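Local structure of tyrosinase (Burkholderia thailandensis, 5ZRD) at residues N249-S254 against D341-Y346. The protein uses a pair of copper ions to hydroxylate monophenols to catechols, the tyrosinase reaction, and probably oxidises these further to quinones. Residues are numbered along the deposited sequence; the frame is centred on the assembly and turned at random.
Sequences NYTVFS and DIIRNY
N249 meets I343 loosely, its OD1 4.4 Å from the CD1 methyl; the same oxygen caps the short helix 250-254 from the N-cap position, accepting from V252 N at 3.0 Å, with the donor tilted 31° out of the carbonyl plane. Next comes Y250, whose backbone N donates to a water that in turn donates to D341 OD1, tying the exposed carboxylate to the start of the helix. With CG anti to the backbone N (chi1 175°), the Y250 ring runs alongside I342, pointing the same way; I342 CG1 lies at its edge, 3.9 Å from CD2, while S254 CB lies over one face. Its hydroxyl is hydrogen-bonded to V88 O, just before helix 90-108, which carries the copper ligand H94, about 9 Å from the Y250 side chain. In the tyrosinase fold this contact joins the loop that follows helix 315-334, the helix carrying the copper ligand H320, to helix 250-254, near the helices that hold the coppers. T251 makes the one direct hydrogen bond between the segments: OG1 receives I343 N at 3.0 Å, nearly straight at 160°. The same OG1 is 2.6 Å from a second water, which donates to D341 O, a link to the 341-346 backbone through solvent beside the direct one. Its other branch, CG2, turns to the Y346 ring and reaches CD2 at 3.9 Å. V252 CG1 also approaches that ring, obliquely and more loosely, and W262 of helix 256-265 touches both side chains. Y346 closes a type II beta turn that starts at I343; within it the poorly ordered R344 forms a salt bridge to E533 of a neighbouring subunit.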
loop_
_atom_site.group_PDB
_atom_site.type_symbol
_atom_site.label_atom_id
_atom_site.label_comp_id
_atom_site.label_asym_id
_atom_site.label_seq_id
_atom_site.Cartn_x
_atom_site.Cartn_y
_atom_site.Cartn_z
ATOM N N ASN A 249 -5.431 42.233 -3.985
ATOM C CA ASN A 249 -5.404 41.473 -5.239
ATOM C C ASN A 249 -6.256 40.210 -5.040
ATOM O O ASN A 249 -6.562 39.846 -3.916
ATOM C CB ASN A 249 -3.967 41.157 -5.670
ATOM C CG ASN A 249 -3.205 40.289 -4.683
ATOM O OD1 ASN A 249 -3.548 39.124 -4.462
ATOM N ND2 ASN A 249 -2.137 40.827 -4.109
ATOM N N TYR A 250 -6.595 39.538 -6.122
ATOM C CA TYR A 250 -7.469 38.398 -6.095
ATOM C C TYR A 250 -6.811 37.236 -5.332
ATOM O O TYR A 250 -7.463 36.551 -4.569
ATOM C CB TYR A 250 -7.866 37.935 -7.499
ATOM C CG TYR A 250 -8.686 36.676 -7.433
ATOM C CD1 TYR A 250 -9.992 36.704 -6.982
ATOM C CD2 TYR A 250 -8.127 35.439 -7.707
ATOM C CE1 TYR A 250 -10.737 35.542 -6.820
ATOM C CE2 TYR A 250 -8.852 34.267 -7.546
ATOM C CZ TYR A 250 -10.162 34.319 -7.103
ATOM O OH TYR A 250 -10.869 33.164 -6.969
ATOM N N THR A 251 -5.534 37.014 -5.519
ATOM C CA THR A 251 -4.902 35.891 -4.818
ATOM C C THR A 251 -5.179 35.979 -3.306
ATOM O O THR A 251 -5.645 34.997 -2.728
ATOM C CB THR A 251 -3.418 35.763 -5.168
ATOM O OG1 THR A 251 -3.305 35.617 -6.587
ATOM C CG2 THR A 251 -2.776 34.567 -4.504
ATOM N N VAL A 252 -4.982 37.133 -2.669
ATOM C CA VAL A 252 -5.056 37.168 -1.229
ATOM C C VAL A 252 -6.482 37.480 -0.788
ATOM O O VAL A 252 -6.835 37.211 0.369
ATOM C CB VAL A 252 -4.038 38.145 -0.629
ATOM C CG1 VAL A 252 -2.643 37.744 -1.049
ATOM C CG2 VAL A 252 -4.326 39.602 -0.957
ATOM N N PHE A 253 -7.295 38.007 -1.717
ATOM C CA PHE A 253 -8.701 38.131 -1.468
ATOM C C PHE A 253 -9.338 36.743 -1.356
ATOM O O PHE A 253 -10.279 36.549 -0.579
ATOM C CB PHE A 253 -9.418 38.917 -2.570
ATOM C CG PHE A 253 -10.920 38.978 -2.432
ATOM C CD1 PHE A 253 -11.502 39.785 -1.474
ATOM C CD2 PHE A 253 -11.739 38.162 -3.192
ATOM C CE1 PHE A 253 -12.883 39.840 -1.336
ATOM C CE2 PHE A 253 -13.121 38.189 -3.049
ATOM C CZ PHE A 253 -13.695 39.035 -2.123
ATOM N N SER A 254 -8.822 35.794 -2.135
ATOM C CA SER A 254 -9.532 34.570 -2.401
ATOM C C SER A 254 -9.529 33.620 -1.200
ATOM O O SER A 254 -10.459 32.861 -1.096
ATOM C CB SER A 254 -8.985 33.875 -3.611
ATOM O OG SER A 254 -7.708 33.329 -3.334
ATOM N N ASP A 341 -6.387 37.706 -11.887
ATOM C CA ASP A 341 -5.087 37.122 -12.040
ATOM C C ASP A 341 -4.783 36.422 -10.715
ATOM O O ASP A 341 -5.323 36.759 -9.682
ATOM C CB ASP A 341 -4.060 38.214 -12.363
ATOM C CG ASP A 341 -4.147 39.401 -11.405
ATOM O OD1 ASP A 341 -4.984 40.306 -11.618
ATOM O OD2 ASP A 341 -3.390 39.436 -10.432
ATOM N N ILE A 342 -3.902 35.446 -10.805
ATOM C CA ILE A 342 -3.446 34.634 -9.744
ATOM C C ILE A 342 -1.922 34.645 -9.784
ATOM O O ILE A 342 -1.345 34.510 -10.837
ATOM C CB ILE A 342 -4.060 33.235 -9.931
ATOM C CG1 ILE A 342 -5.567 33.325 -9.669
ATOM C CG2 ILE A 342 -3.380 32.172 -9.070
ATOM C CD1 ILE A 342 -6.244 32.014 -9.490
ATOM N N ILE A 343 -1.270 34.862 -8.649
ATOM C CA ILE A 343 0.193 34.818 -8.605
ATOM C C ILE A 343 0.658 33.379 -8.735
ATOM O O ILE A 343 0.395 32.583 -7.848
ATOM C CB ILE A 343 0.693 35.429 -7.294
ATOM C CG1 ILE A 343 0.387 36.925 -7.251
ATOM C CG2 ILE A 343 2.160 35.113 -7.072
ATOM C CD1 ILE A 343 0.279 37.473 -5.841
ATOM N N ARG A 344 1.353 33.058 -9.819
ATOM C CA ARG A 344 1.778 31.681 -10.070
ATOM C C ARG A 344 2.604 31.168 -8.879
ATOM O O ARG A 344 3.562 31.777 -8.451
ATOM C CB ARG A 344 2.579 31.581 -11.377
ATOM C CG ARG A 344 1.852 30.896 -12.531
ATOM C CD ARG A 344 0.783 31.758 -13.207
ATOM N NE ARG A 344 1.288 32.721 -14.200
ATOM C CZ ARG A 344 0.781 32.917 -15.426
ATOM N NH1 ARG A 344 1.245 33.898 -16.189
ATOM N NH2 ARG A 344 -0.189 32.143 -15.883
ATOM N N ASN A 345 2.190 30.049 -8.343
ATOM C CA ASN A 345 2.946 29.257 -7.369
ATOM C C ASN A 345 2.953 29.913 -5.987
ATOM O O ASN A 345 3.756 29.481 -5.130
ATOM C CB ASN A 345 4.362 28.936 -7.843
ATOM C CG ASN A 345 4.388 27.875 -8.936
ATOM O OD1 ASN A 345 3.725 26.861 -8.817
ATOM N ND2 ASN A 345 5.179 28.067 -9.980
ATOM N N TYR A 346 2.100 30.922 -5.781
ATOM C CA TYR A 346 1.885 31.488 -4.468
ATOM C C TYR A 346 1.155 30.465 -3.587
ATOM O O TYR A 346 0.320 29.740 -4.056
ATOM C CB TYR A 346 1.082 32.788 -4.537
ATOM C CG TYR A 346 1.320 33.742 -3.390
ATOM C CD1 TYR A 346 2.462 34.507 -3.339
ATOM C CD2 TYR A 346 0.380 33.936 -2.377
ATOM C CE1 TYR A 346 2.679 35.434 -2.329
ATOM C CE2 TYR A 346 0.603 34.823 -1.329
ATOM C CZ TYR A 346 1.775 35.569 -1.303
ATOM O OH TYR A 346 2.031 36.495 -0.328
HETATM O O HOH W 1 -5.921 40.850 -8.691
HETATM O O HOH W 2 -3.553 37.931 -7.676
#